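Local coordinates for protein pyridoxamine 5-phosphate-dependent dehydrase (Escherichia coli, PDB 3B8X) that removes the C3'-hydroxyl of GDP-4-keto-6-deoxy-D-mannose with a vitamin B6 cofactor, a combined transamination and deoxygenation on the route to the O-antigen sugar L-colitose, at residues N142-I147 / I156-D161; T134-G139 / K173-F178; R221-P224 / V229-V232; I200-E205 / H209-I214. The protein carries 1 engineered substitution. One frame throughout, in Å; residues are numbered along the deposited sequence.

Along the chain, contact 1 is nested inside the loop closed by contact 2; contact 4 follows, then contact 3. Contacts 1, 2 and 4 all reach the eight-stranded mixed sheet of the aminotransferase domain. The centres of contacts 1 and 2 are about 8 Å apart; they use the neighbouring strands 157-161 and 129-135 and touch through N142 with N136 and through E160 with the backbone N of G176. Contact 4, centred about 18 Å from contact 2, shares its sodium ion. Contact 3 is the outlier: its centre is about 30 Å from contacts 1 and 2, but it packs on contact 4 through H209. D161 and R221 reach different copies of the bound adduct, so one chain serves both pockets of the dimer.

Contact 1. Residues N142-I147 / I156-D161; sequences NNFDEI and IILLED. With G4M ([(2R,3S,4R,5R)-5-(2-amino-6-oxo-1,6-dihydro-9H-purin-9-yl)-3,4-dihydroxytetrahydrofuran-2-yl]methyl (2R,3S,4S,5S,6R)-3,4-dihydroxy-5-[({3-hydroxy-2-methyl-5-[(phosphonooxy)methyl]pyridin-4-yl}methyl)amino]-6-methyltetrahydro-2H-pyran-2-yl dihydrogen diphosphate), chain O.
F144, I147, L158 and E160 form a buried helix-on-strand contact inside the beta-alpha-beta unit made by strand 129-135, helix 144-151 and strand 157-161. The evidence is side-chain packing: the closest backbone approach, between the CA atoms of I147 and L158, is 9.1 Å. Two leucine methyls divide the apolar work. CD2 of L158 lies 4.1 Å from CD2 of F144, whereas CD1 of L158 meets CG2 of I147, the two side chains crossing at about a right angle. With its CG anti to the backbone N (chi1 174°), L158 holds this fork up toward the helix.

The closest approach is between unlike groups. CZ of F144 comes to 3.3 Å from OE1 of E160, which approaches the ring obliquely, and the ring and carboxylate planes are 60° apart. CG of E160 also packs on CZ of F144, at 3.6 Å. On one face of the same ring, CB of N142 sits near the rim, and F144 stacks with F178. The start of the helix is capped by N143, whose OD1 accepts from the N of E146 at 2.9 Å.

The carboxylate of E160, though buried against a phenyl ring, is well supplied with donors: G176 N and N136 ND2 reach OE1, while F178 N and G179 N reach OE2. One residue on, D161 OD2 stands 2.7 Å from N1L, the pyridine nitrogen in the cofactor part of the bound adduct, as the corresponding aspartate does in fold-type I enzymes; such a pairing would probably stabilise a protonated ring and strengthen it as an electron sink.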
# COMPACT_ATOMS: atom_id res chain seq x y z
N ASN B 142 -16.54 -20.60 4.57
CA ASN B 142 -17.42 -20.67 5.74
C ASN B 142 -18.74 -21.26 5.30
O ASN B 142 -19.03 -21.29 4.11
CB ASN B 142 -17.69 -19.25 6.23
CG ASN B 142 -16.57 -18.72 7.03
OD1 ASN B 142 -16.59 -18.88 8.25
ND2 ASN B 142 -15.47 -18.27 6.36
N ASN B 143 -19.57 -21.68 6.25
CA ASN B 143 -20.87 -22.14 5.82
C ASN B 143 -21.75 -20.93 5.82
O ASN B 143 -22.26 -20.52 6.87
CB ASN B 143 -21.43 -23.27 6.69
CG ASN B 143 -22.85 -23.60 6.32
OD1 ASN B 143 -23.55 -22.75 5.79
ND2 ASN B 143 -23.28 -24.84 6.54
N PHE B 144 -21.88 -20.32 4.66
CA PHE B 144 -22.62 -19.08 4.51
C PHE B 144 -24.12 -19.16 4.80
O PHE B 144 -24.72 -18.18 5.21
CB PHE B 144 -22.25 -18.35 3.22
CG PHE B 144 -20.85 -17.80 3.26
CD1 PHE B 144 -19.81 -18.43 2.58
CD2 PHE B 144 -20.55 -16.71 4.06
CE1 PHE B 144 -18.49 -17.95 2.67
CE2 PHE B 144 -19.26 -16.19 4.13
CZ PHE B 144 -18.23 -16.83 3.47
N ASP B 145 -24.68 -20.35 4.66
CA ASP B 145 -26.09 -20.56 5.00
C ASP B 145 -26.23 -20.34 6.50
O ASP B 145 -27.05 -19.54 6.97
CB ASP B 145 -26.47 -22.01 4.71
CG ASP B 145 -26.73 -22.27 3.24
OD1 ASP B 145 -26.88 -21.29 2.48
OD2 ASP B 145 -26.75 -23.45 2.83
N GLU B 146 -25.44 -21.08 7.27
CA GLU B 146 -25.54 -20.91 8.71
C GLU B 146 -25.30 -19.46 9.09
O GLU B 146 -25.94 -18.93 10.01
CB GLU B 146 -24.48 -21.78 9.43
CG GLU B 146 -24.62 -23.27 9.21
CD GLU B 146 -26.02 -23.79 9.50
OE1 GLU B 146 -26.15 -24.65 10.39
OE2 GLU B 146 -26.97 -23.34 8.82
N ILE B 147 -24.31 -18.87 8.43
CA ILE B 147 -23.94 -17.49 8.75
C ILE B 147 -25.05 -16.52 8.42
O ILE B 147 -25.39 -15.64 9.22
CB ILE B 147 -22.66 -17.08 8.03
CG1 ILE B 147 -21.49 -17.75 8.73
CG2 ILE B 147 -22.51 -15.57 8.05
CD1 ILE B 147 -20.22 -17.43 8.14
N ILE B 156 -26.54 -6.12 9.51
CA ILE B 156 -25.15 -6.51 9.80
C ILE B 156 -24.46 -6.77 8.48
O ILE B 156 -24.89 -7.61 7.71
CB ILE B 156 -25.06 -7.82 10.60
CG1 ILE B 156 -25.75 -7.66 11.96
CG2 ILE B 156 -23.59 -8.22 10.78
CD1 ILE B 156 -26.44 -8.95 12.44
N ILE B 157 -23.41 -6.02 8.19
CA ILE B 157 -22.74 -6.22 6.93
C ILE B 157 -21.88 -7.48 7.00
O ILE B 157 -21.17 -7.73 8.01
CB ILE B 157 -21.79 -5.06 6.63
CG1 ILE B 157 -22.55 -3.75 6.46
CG2 ILE B 157 -20.96 -5.38 5.40
CD1 ILE B 157 -21.81 -2.55 7.05
N LEU B 158 -21.85 -8.21 5.89
CA LEU B 158 -21.01 -9.39 5.78
C LEU B 158 -19.87 -9.08 4.82
O LEU B 158 -20.11 -8.63 3.65
CB LEU B 158 -21.82 -10.56 5.20
CG LEU B 158 -21.07 -11.84 4.89
CD1 LEU B 158 -20.51 -12.49 6.16
CD2 LEU B 158 -21.91 -12.79 4.10
N LEU B 159 -18.64 -9.33 5.30
CA LEU B 159 -17.45 -9.13 4.46
C LEU B 159 -16.73 -10.45 4.41
O LEU B 159 -16.87 -11.19 5.35
CB LEU B 159 -16.51 -8.17 5.15
CG LEU B 159 -17.23 -6.81 5.24
CD1 LEU B 159 -16.44 -5.86 6.11
CD2 LEU B 159 -17.51 -6.27 3.84
N GLU B 160 -15.94 -10.74 3.38
CA GLU B 160 -15.16 -11.98 3.41
C GLU B 160 -13.74 -11.59 3.12
O GLU B 160 -13.49 -10.76 2.24
CB GLU B 160 -15.52 -12.88 2.23
CG GLU B 160 -16.75 -13.75 2.41
CD GLU B 160 -17.10 -14.48 1.13
OE1 GLU B 160 -16.57 -15.58 0.88
OE2 GLU B 160 -17.87 -13.93 0.31
N ASP B 161 -12.80 -12.17 3.85
CA ASP B 161 -11.40 -11.98 3.53
C ASP B 161 -11.18 -13.34 2.82
O ASP B 161 -11.24 -14.37 3.47
CB ASP B 161 -10.52 -11.85 4.79
CG ASP B 161 -9.01 -11.98 4.47
OD1 ASP B 161 -8.74 -12.53 3.38
OD2 ASP B 161 -8.13 -11.53 5.27
OP3 G4M O . 0.01 -11.45 1.31
PL G4M O . -1.17 -10.47 0.89
OP1 G4M O . -0.92 -8.94 1.38
OP2 G4M O . -1.32 -10.49 -0.71
OP4 G4M O . -2.57 -11.07 1.47
C5B G4M O . -2.62 -10.80 2.84
C5L G4M O . -3.56 -11.78 3.44
C6L G4M O . -4.82 -11.35 3.83
N1L G4M O . -5.64 -12.19 4.42
C2L G4M O . -5.33 -13.45 4.67
C2A G4M O . -6.30 -14.34 5.41
C3L G4M O . -4.10 -13.98 4.29
O3L G4M O . -3.82 -15.26 4.64
C4L G4M O . -3.19 -13.12 3.61
C4A G4M O . -1.92 -13.55 3.20
N4A G4M O . -1.52 -14.75 3.52
C4G G4M O . -0.28 -15.22 3.01
C5G G4M O . 0.39 -16.16 3.97
C6G G4M O . -0.58 -17.25 4.44
O5G G4M O . 1.37 -16.78 3.14
C3G G4M O . 0.70 -14.07 2.75
O3G G4M O . 0.75 -13.86 1.34
C2G G4M O . 2.12 -14.48 3.23
O2G G4M O . 3.13 -13.62 2.69
C1G G4M O . 2.44 -15.89 2.82
O1G G4M O . 3.49 -16.32 3.68
P2 G4M O . 4.64 -17.24 3.10
O3P G4M O . 4.00 -18.46 2.26
O4P G4M O . 5.39 -17.94 4.36
OPP G4M O . 5.51 -16.22 2.22
P G4M O . 6.92 -16.83 1.74
O1P G4M O . 7.93 -17.45 2.83
O2P G4M O . 7.57 -15.52 1.10
O5' G4M O . 6.70 -17.72 0.45
C5' G4M O . 6.48 -19.07 0.80
C4' G4M O . 7.43 -19.91 -0.05
O4' G4M O . 7.46 -19.38 -1.41
C3' G4M O . 8.88 -19.78 0.50
O3' G4M O . 9.52 -21.02 0.23
C2' G4M O . 9.47 -18.63 -0.34
O2' G4M O . 10.88 -18.83 -0.47
C1' G4M O . 8.80 -18.90 -1.68
N9 G4M O . 8.75 -17.70 -2.52
C8 G4M O . 8.03 -16.58 -2.25
N7 G4M O . 8.20 -15.74 -3.26
C4 G4M O . 9.36 -17.56 -3.74
C5 G4M O . 9.01 -16.28 -4.23
C6 G4M O . 9.51 -15.86 -5.51
O6 G4M O . 9.25 -14.78 -6.01
N3 G4M O . 10.16 -18.35 -4.46
C2 G4M O . 10.62 -17.95 -5.63
N1 G4M O . 10.31 -16.72 -6.17
N2 G4M O . 11.45 -18.76 -6.34

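Contact 2. Residues T134-G139 / K173-F178; sequences TVNLLG and KCAGTF. With NA (sodium ion), chain N.
Packing between N136 and A175 is slight: ND2 of N136 lies 3.9 Å from CB of A175, and the two segments bury just 63 Å² between them. The CA atoms of this pair are 7.7 Å apart, the nearest backbone approach. The amide of N136 is nevertheless fully engaged by other partners. Its OD1 accepts from N142 ND2, and its ND2 gives to E160 OE1 and N162 OD1, which fixes the rotation of the group beside the turn.

Hydrogen bonding shapes the segment 173-178. A type II turn runs from C174 to T177, with G176 at a positive phi, and C174 O accepts twice from T177: from its N at 3.0 Å, and from its OG1 at 2.7 Å. The hydroxyl bond lies in the carbonyl plane on a lone pair. A chi1 of 72° brings OG1 between the backbone N and the carbonyl carbon, back over the turn, where K173 NZ also donates to it.

Metal coordination uses the backbone: T177 O binds the sodium ion at 2.5 Å, and four waters and D203 OD2 complete the site. K173 NZ donates a hydrogen bond to water 1.

In the fold, the contact sets the loop after strand 129-135 against the turn after strand 173-174. T134 and N136 touch F144 of helix 144-151, and T134 touches L158 and E160 of the adjacent strand 157-161.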
# COMPACT_ATOMS: atom_id res chain seq x y z
N THR B 134 -15.83 -12.38 7.89
CA THR B 134 -15.58 -13.81 7.80
C THR B 134 -14.25 -13.96 7.10
O THR B 134 -13.79 -13.05 6.41
CB THR B 134 -16.70 -14.58 6.99
OG1 THR B 134 -16.79 -14.18 5.60
CG2 THR B 134 -18.06 -14.41 7.67
N VAL B 135 -13.61 -15.09 7.33
CA VAL B 135 -12.34 -15.38 6.68
C VAL B 135 -12.41 -16.86 6.32
O VAL B 135 -12.69 -17.68 7.19
CB VAL B 135 -11.16 -15.22 7.67
CG1 VAL B 135 -9.84 -15.69 7.02
CG2 VAL B 135 -11.06 -13.78 8.18
N ASN B 136 -12.25 -17.19 5.03
CA ASN B 136 -12.30 -18.58 4.56
C ASN B 136 -10.90 -19.13 4.68
O ASN B 136 -10.02 -18.85 3.84
CB ASN B 136 -12.83 -18.67 3.12
CG ASN B 136 -14.22 -18.07 2.99
OD1 ASN B 136 -15.14 -18.46 3.75
ND2 ASN B 136 -14.35 -17.05 2.13
N LEU B 137 -10.65 -19.87 5.76
CA LEU B 137 -9.32 -20.32 6.07
C LEU B 137 -8.78 -21.49 5.26
O LEU B 137 -9.40 -22.54 5.13
CB LEU B 137 -9.12 -20.56 7.57
CG LEU B 137 -7.73 -20.18 8.11
CD1 LEU B 137 -7.62 -18.67 8.34
CD2 LEU B 137 -7.44 -20.93 9.42
N LEU B 138 -7.57 -21.27 4.77
CA LEU B 138 -6.79 -22.28 4.09
C LEU B 138 -7.49 -22.89 2.90
O LEU B 138 -7.19 -24.03 2.51
CB LEU B 138 -6.45 -23.40 5.08
CG LEU B 138 -4.96 -23.63 5.27
CD1 LEU B 138 -4.26 -22.31 5.60
CD2 LEU B 138 -4.75 -24.70 6.35
N GLY B 139 -8.46 -22.19 2.34
CA GLY B 139 -9.11 -22.79 1.19
C GLY B 139 -10.56 -23.15 1.53
O GLY B 139 -11.39 -23.38 0.63
N LYS B 173 -21.70 -21.25 -5.37
CA LYS B 173 -21.38 -19.82 -5.33
C LYS B 173 -19.88 -19.68 -4.99
O LYS B 173 -19.40 -20.32 -4.05
CB LYS B 173 -22.22 -19.14 -4.25
CG LYS B 173 -22.02 -17.66 -4.20
CD LYS B 173 -23.24 -16.96 -3.65
CE LYS B 173 -23.02 -15.44 -3.68
NZ LYS B 173 -22.91 -14.97 -5.10
N CYS B 174 -19.15 -18.86 -5.71
CA CYS B 174 -17.72 -18.74 -5.42
C CYS B 174 -17.38 -18.03 -4.14
O CYS B 174 -17.81 -16.90 -3.96
CB CYS B 174 -17.04 -17.91 -6.50
SG CYS B 174 -16.99 -18.80 -8.05
N ALA B 175 -16.47 -18.58 -3.36
CA ALA B 175 -16.02 -17.86 -2.13
C ALA B 175 -15.61 -16.47 -2.55
O ALA B 175 -15.14 -16.30 -3.68
CB ALA B 175 -14.87 -18.59 -1.46
N GLY B 176 -15.77 -15.48 -1.65
CA GLY B 176 -15.46 -14.09 -1.96
C GLY B 176 -16.71 -13.34 -2.44
O GLY B 176 -16.76 -12.10 -2.42
N THR B 177 -17.70 -14.07 -2.92
CA THR B 177 -18.88 -13.39 -3.44
C THR B 177 -20.13 -13.38 -2.56
O THR B 177 -21.18 -12.84 -2.93
CB THR B 177 -19.26 -13.90 -4.83
OG1 THR B 177 -19.80 -15.23 -4.69
CG2 THR B 177 -18.01 -13.91 -5.75
N PHE B 178 -20.03 -13.97 -1.38
CA PHE B 178 -21.18 -13.97 -0.49
C PHE B 178 -21.36 -12.62 0.22
O PHE B 178 -22.48 -12.14 0.40
CB PHE B 178 -20.97 -15.07 0.53
CG PHE B 178 -20.98 -16.46 -0.09
CD1 PHE B 178 -19.82 -17.01 -0.66
CD2 PHE B 178 -22.15 -17.21 -0.12
CE1 PHE B 178 -19.83 -18.27 -1.21
CE2 PHE B 178 -22.15 -18.47 -0.70
CZ PHE B 178 -20.99 -19.02 -1.18
NA NA N . -22.17 -11.18 -4.49
O HOH W 1 -22.12 -12.60 -6.70
O HOH W 2 -22.51 -9.64 -2.53
O HOH W 3 -24.45 -11.77 -3.60
O HOH W 4 -19.75 -10.05 -5.00

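Contact 3. Residues R221-P224 / V229-V232; sequences RNLP and VTGV. With G4M ([(2R,3S,4R,5R)-5-(2-amino-6-oxo-1,6-dihydro-9H-purin-9-yl)-3,4-dihydroxytetrahydrofuran-2-yl]methyl (2R,3S,4S,5S,6R)-3,4-dihydroxy-5-[({3-hydroxy-2-methyl-5-[(phosphonooxy)methyl]pyridin-4-yl}methyl)amino]-6-methyltetrahydro-2H-pyran-2-yl dihydrogen diphosphate), chain G.
Between helix 205-214 and the two-stranded antiparallel hairpin of strands 226-227 and 231-232 lies a loop with two tasks: L223 packs on the hairpin at V229 and T230, and R221 reaches a bound GDP-sugar adduct. The packing is carried by one methyl. CD1 of L223 touches CB of V229 at 4.1 Å and CG2 of T230 at 4.2 Å, crossing the valine at about a right angle and the threonine obliquely. In T230, CG2 is anti to the carbonyl carbon while OG1 sits between the backbone N and the carbonyl carbon (chi1 70°), which puts the methyl at the leucine. The interface is small, 98 Å² in all, and H209 of helix 205-214 packs against L223, P224 and V229 alike.

The hairpin is further tied by N227, whose OD1 accepts from the N atoms of V229 and T230.

R221 leads the other way. Its NH1 donates to O1P at 2.9 Å and, at a longer 3.2 Å, to O4P, and so spans both phosphorus centres of the diphosphate. O4P lies at the guanidinium edge, in its plane; NH2 also points to it, but that nitrogen is less surely placed, close to R333 of the second subunit. S241 O accepts from NE and helps to set the group's orientation.

The adduct is also bonded by S185, S59 and E164 of the second subunit, so R221 acts across the dimer. A planar cation held edge-on to two phosphates would be expected to offset much of their negative charge and probably helps hold the diphosphate of the GDP-sugar.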
# COMPACT_ATOMS: atom_id res chain seq x y z
N ARG B 221 -9.72 10.69 -11.25
CA ARG B 221 -9.29 10.25 -12.56
C ARG B 221 -9.87 8.95 -13.07
O ARG B 221 -10.01 8.76 -14.27
CB ARG B 221 -7.78 10.11 -12.58
CG ARG B 221 -7.12 11.45 -12.60
CD ARG B 221 -5.81 11.40 -13.34
NE ARG B 221 -5.04 12.59 -13.02
CZ ARG B 221 -3.73 12.70 -13.23
NH1 ARG B 221 -3.06 11.71 -13.80
NH2 ARG B 221 -3.12 13.82 -12.90
N ASN B 222 -10.05 7.99 -12.18
CA ASN B 222 -10.44 6.66 -12.61
C ASN B 222 -11.90 6.47 -12.46
O ASN B 222 -12.39 5.37 -12.66
CB ASN B 222 -9.69 5.57 -11.83
CG ASN B 222 -8.20 5.68 -12.00
OD1 ASN B 222 -7.44 5.79 -11.03
ND2 ASN B 222 -7.78 5.64 -13.25
N LEU B 223 -12.59 7.55 -12.10
CA LEU B 223 -14.03 7.54 -11.97
C LEU B 223 -14.63 7.91 -13.34
O LEU B 223 -14.06 8.69 -14.11
CB LEU B 223 -14.44 8.61 -10.98
CG LEU B 223 -14.06 8.35 -9.53
CD1 LEU B 223 -14.52 9.54 -8.69
CD2 LEU B 223 -14.75 7.08 -9.07
N PRO B 224 -15.78 7.33 -13.65
CA PRO B 224 -16.48 7.64 -14.90
C PRO B 224 -17.12 9.04 -14.73
O PRO B 224 -17.29 9.53 -13.61
CB PRO B 224 -17.55 6.55 -14.99
CG PRO B 224 -17.66 5.97 -13.60
CD PRO B 224 -16.32 6.14 -12.98
N VAL B 229 -19.47 8.90 -6.55
CA VAL B 229 -18.70 9.60 -5.54
C VAL B 229 -18.88 11.09 -5.68
O VAL B 229 -19.06 11.80 -4.70
CB VAL B 229 -17.13 9.29 -5.58
CG1 VAL B 229 -16.43 10.05 -4.46
CG2 VAL B 229 -16.89 7.75 -5.43
N THR B 230 -18.76 11.57 -6.91
CA THR B 230 -18.85 13.00 -7.10
C THR B 230 -20.07 13.31 -7.96
O THR B 230 -20.34 14.47 -8.28
CB THR B 230 -17.61 13.51 -7.82
OG1 THR B 230 -17.66 13.04 -9.17
CG2 THR B 230 -16.33 12.99 -7.13
N GLY B 231 -20.83 12.28 -8.31
CA GLY B 231 -22.04 12.51 -9.06
C GLY B 231 -21.73 12.74 -10.51
O GLY B 231 -21.88 11.83 -11.34
N VAL B 232 -21.32 13.96 -10.84
CA VAL B 232 -20.99 14.24 -12.23
C VAL B 232 -19.68 14.97 -12.40
O VAL B 232 -19.50 16.04 -11.82
CB VAL B 232 -22.14 14.97 -12.97
CG1 VAL B 232 -21.72 15.25 -14.44
CG2 VAL B 232 -23.38 14.10 -12.96
OP3 G4M G . 2.82 9.20 -6.72
PL G4M G . 3.50 8.56 -5.41
OP1 G4M G . 2.48 7.66 -4.62
OP2 G4M G . 4.83 7.73 -5.76
OP4 G4M G . 4.05 9.72 -4.45
C5B G4M G . 3.00 10.43 -3.83
C5L G4M G . 3.43 11.87 -3.56
C6L G4M G . 3.61 12.32 -2.25
N1L G4M G . 3.96 13.58 -1.96
C2L G4M G . 4.05 14.50 -2.89
C2A G4M G . 4.36 15.93 -2.44
C3L G4M G . 3.86 14.16 -4.25
O3L G4M G . 3.93 15.10 -5.22
C4L G4M G . 3.55 12.81 -4.59
C4A G4M G . 3.29 12.44 -5.92
N4A G4M G . 3.38 13.36 -6.88
C4G G4M G . 3.28 12.99 -8.21
C5G G4M G . 2.50 14.03 -9.03
C6G G4M G . 3.15 15.40 -8.83
O5G G4M G . 2.61 13.67 -10.41
C3G G4M G . 2.65 11.60 -8.40
O3G G4M G . 3.65 10.70 -8.89
C2G G4M G . 1.44 11.70 -9.37
O2G G4M G . 0.96 10.38 -9.71
C1G G4M G . 1.78 12.52 -10.65
O1G G4M G . 0.57 12.98 -11.28
P2 G4M G . 0.87 12.69 -12.82
O3P G4M G . 2.23 13.41 -13.31
O4P G4M G . -0.35 13.34 -13.64
OPP G4M G . 0.99 11.09 -13.01
P G4M G . 0.48 10.68 -14.49
O1P G4M G . -0.51 11.75 -15.18
O2P G4M G . -0.33 9.30 -14.32
O5' G4M G . 1.75 10.37 -15.47
C5' G4M G . 2.47 11.56 -15.79
C4' G4M G . 2.81 11.57 -17.29
O4' G4M G . 3.70 10.46 -17.64
C3' G4M G . 1.53 11.40 -18.15
O3' G4M G . 1.60 12.15 -19.36
C2' G4M G . 1.48 9.88 -18.41
O2' G4M G . 0.91 9.60 -19.70
C1' G4M G . 2.97 9.51 -18.43
N9 G4M G . 3.16 8.15 -17.92
C8 G4M G . 2.86 7.72 -16.66
N7 G4M G . 3.18 6.45 -16.58
C4 G4M G . 3.67 7.12 -18.64
C5 G4M G . 3.70 6.03 -17.77
C6 G4M G . 4.22 4.81 -18.26
O6 G4M G . 4.30 3.82 -17.56
N3 G4M G . 4.12 7.00 -19.88
C2 G4M G . 4.59 5.86 -20.32
N1 G4M G . 4.65 4.76 -19.54
N2 G4M G . 5.05 5.79 -21.61

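Contact 4. Residues I200-E205 / H209-I214; sequences IVTDDE and HILLCI. With NA (sodium ion), chain N.
L211, E205 and H209 bury the most surface where strand 198-202 turns into helix 205-214. L211 faces the strand: its CD1 lies 3.9 Å from CG2 of I200, the two side chains crossing at a slant, and 4.3 Å from CG2 of T202.

E205 and H209, one helical turn apart, meet twice. H209 N donates to E205 O at 3.0 Å, nearly straight at 167°, and that oxygen also sits over one face of the imidazole, toward its rim. The glutamate chain is extended, with CG anti to its backbone N, which lays CG over the ring, 4.0 Å from the H209 centroid and 25° off the normal, a CH-pi contact. The carboxylate plane is turned 54° from the ring. H209 ND1 is hydrogen-bonded to the backbone N of K228, which helps to hold the imidazole.

An ST turn, D204 N donating to T202 OG1 at 3.0 Å, and D204 as N-cap order the link; T202 OG1 is also hydrogen-bonded to L180 O. D203 OD2 binds the sodium ion at 2.7 Å, sharing it with T177 O.

Around this corner, I200 meets A61 and L211 meets L64 of helix 58-68, while strands 51-55 and 181-185 flank strand 198-202 in the sheet.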
# COMPACT_ATOMS: atom_id res chain seq x y z
N ILE B 200 -10.46 -6.64 -4.80
CA ILE B 200 -11.69 -6.52 -4.01
C ILE B 200 -12.78 -6.69 -5.03
O ILE B 200 -12.74 -6.07 -6.08
CB ILE B 200 -11.89 -5.12 -3.35
CG1 ILE B 200 -10.64 -4.73 -2.55
CG2 ILE B 200 -13.11 -5.19 -2.39
CD1 ILE B 200 -9.78 -3.65 -3.26
N VAL B 201 -13.77 -7.51 -4.71
CA VAL B 201 -14.89 -7.72 -5.60
C VAL B 201 -16.16 -7.28 -4.83
O VAL B 201 -16.20 -7.34 -3.60
CB VAL B 201 -15.02 -9.21 -6.07
CG1 VAL B 201 -13.69 -9.72 -6.61
CG2 VAL B 201 -15.52 -10.09 -4.94
N THR B 202 -17.15 -6.82 -5.59
CA THR B 202 -18.43 -6.37 -5.04
C THR B 202 -19.45 -6.31 -6.16
O THR B 202 -19.12 -6.47 -7.37
CB THR B 202 -18.30 -5.04 -4.26
OG1 THR B 202 -19.57 -4.65 -3.71
CG2 THR B 202 -17.74 -3.94 -5.15
N ASP B 203 -20.71 -6.19 -5.76
CA ASP B 203 -21.80 -6.10 -6.72
C ASP B 203 -22.34 -4.68 -6.59
O ASP B 203 -23.14 -4.24 -7.40
CB ASP B 203 -22.89 -7.11 -6.42
CG ASP B 203 -22.51 -8.50 -6.83
OD1 ASP B 203 -21.65 -8.70 -7.73
OD2 ASP B 203 -23.12 -9.40 -6.22
N ASP B 204 -21.87 -3.99 -5.57
CA ASP B 204 -22.26 -2.63 -5.28
C ASP B 204 -21.53 -1.57 -6.10
O ASP B 204 -20.32 -1.36 -5.95
CB ASP B 204 -22.10 -2.36 -3.79
CG ASP B 204 -22.83 -1.12 -3.33
OD1 ASP B 204 -22.42 0.02 -3.71
OD2 ASP B 204 -23.85 -1.26 -2.63
N GLU B 205 -22.27 -0.87 -6.95
CA GLU B 205 -21.71 0.18 -7.79
C GLU B 205 -21.12 1.35 -7.00
O GLU B 205 -20.13 1.92 -7.47
CB GLU B 205 -22.71 0.68 -8.82
CG GLU B 205 -22.16 1.80 -9.71
CD GLU B 205 -23.14 2.17 -10.84
OE1 GLU B 205 -24.35 2.13 -10.56
OE2 GLU B 205 -22.68 2.49 -11.96
N HIS B 209 -17.18 2.37 -7.13
CA HIS B 209 -16.62 3.69 -7.37
C HIS B 209 -15.79 4.19 -6.19
O HIS B 209 -14.72 4.78 -6.40
CB HIS B 209 -17.77 4.67 -7.74
CG HIS B 209 -18.37 4.36 -9.07
ND1 HIS B 209 -19.52 4.97 -9.55
CD2 HIS B 209 -17.98 3.48 -10.03
CE1 HIS B 209 -19.79 4.49 -10.76
NE2 HIS B 209 -18.88 3.58 -11.06
N ILE B 210 -16.22 3.93 -4.95
CA ILE B 210 -15.44 4.41 -3.81
C ILE B 210 -14.08 3.75 -3.86
O ILE B 210 -13.04 4.36 -3.58
CB ILE B 210 -16.08 4.07 -2.46
CG1 ILE B 210 -17.30 4.99 -2.16
CG2 ILE B 210 -15.07 4.27 -1.36
CD1 ILE B 210 -18.33 4.44 -1.10
N LEU B 211 -14.08 2.50 -4.24
CA LEU B 211 -12.82 1.75 -4.30
C LEU B 211 -11.90 2.36 -5.36
O LEU B 211 -10.70 2.57 -5.12
CB LEU B 211 -13.05 0.25 -4.60
CG LEU B 211 -13.72 -0.45 -3.40
CD1 LEU B 211 -14.33 -1.80 -3.77
CD2 LEU B 211 -12.73 -0.65 -2.21
N LEU B 212 -12.46 2.67 -6.52
CA LEU B 212 -11.67 3.25 -7.62
C LEU B 212 -11.03 4.57 -7.24
O LEU B 212 -9.93 4.91 -7.71
CB LEU B 212 -12.54 3.47 -8.84
CG LEU B 212 -13.05 2.18 -9.51
CD1 LEU B 212 -14.03 2.61 -10.58
CD2 LEU B 212 -11.91 1.39 -10.11
N CYS B 213 -11.73 5.33 -6.40
CA CYS B 213 -11.21 6.61 -5.93
C CYS B 213 -10.10 6.47 -4.88
O CYS B 213 -9.05 7.09 -4.98
CB CYS B 213 -12.38 7.40 -5.32
SG CYS B 213 -11.95 9.01 -4.55
N ILE B 214 -10.35 5.65 -3.86
CA ILE B 214 -9.37 5.51 -2.78
C ILE B 214 -8.14 4.66 -3.11
O ILE B 214 -7.13 4.70 -2.37
CB ILE B 214 -10.02 5.14 -1.47
CG1 ILE B 214 -10.73 3.79 -1.60
CG2 ILE B 214 -10.87 6.29 -0.99
CD1 ILE B 214 -11.21 3.28 -0.23
NA NA N . -22.17 -11.18 -4.49
O HOH W 2 -22.51 -9.64 -2.53
O HOH W 3 -24.45 -11.77 -3.60
O HOH W 4 -19.75 -10.05 -5.00
O HOH W 1 -22.12 -12.60 -6.70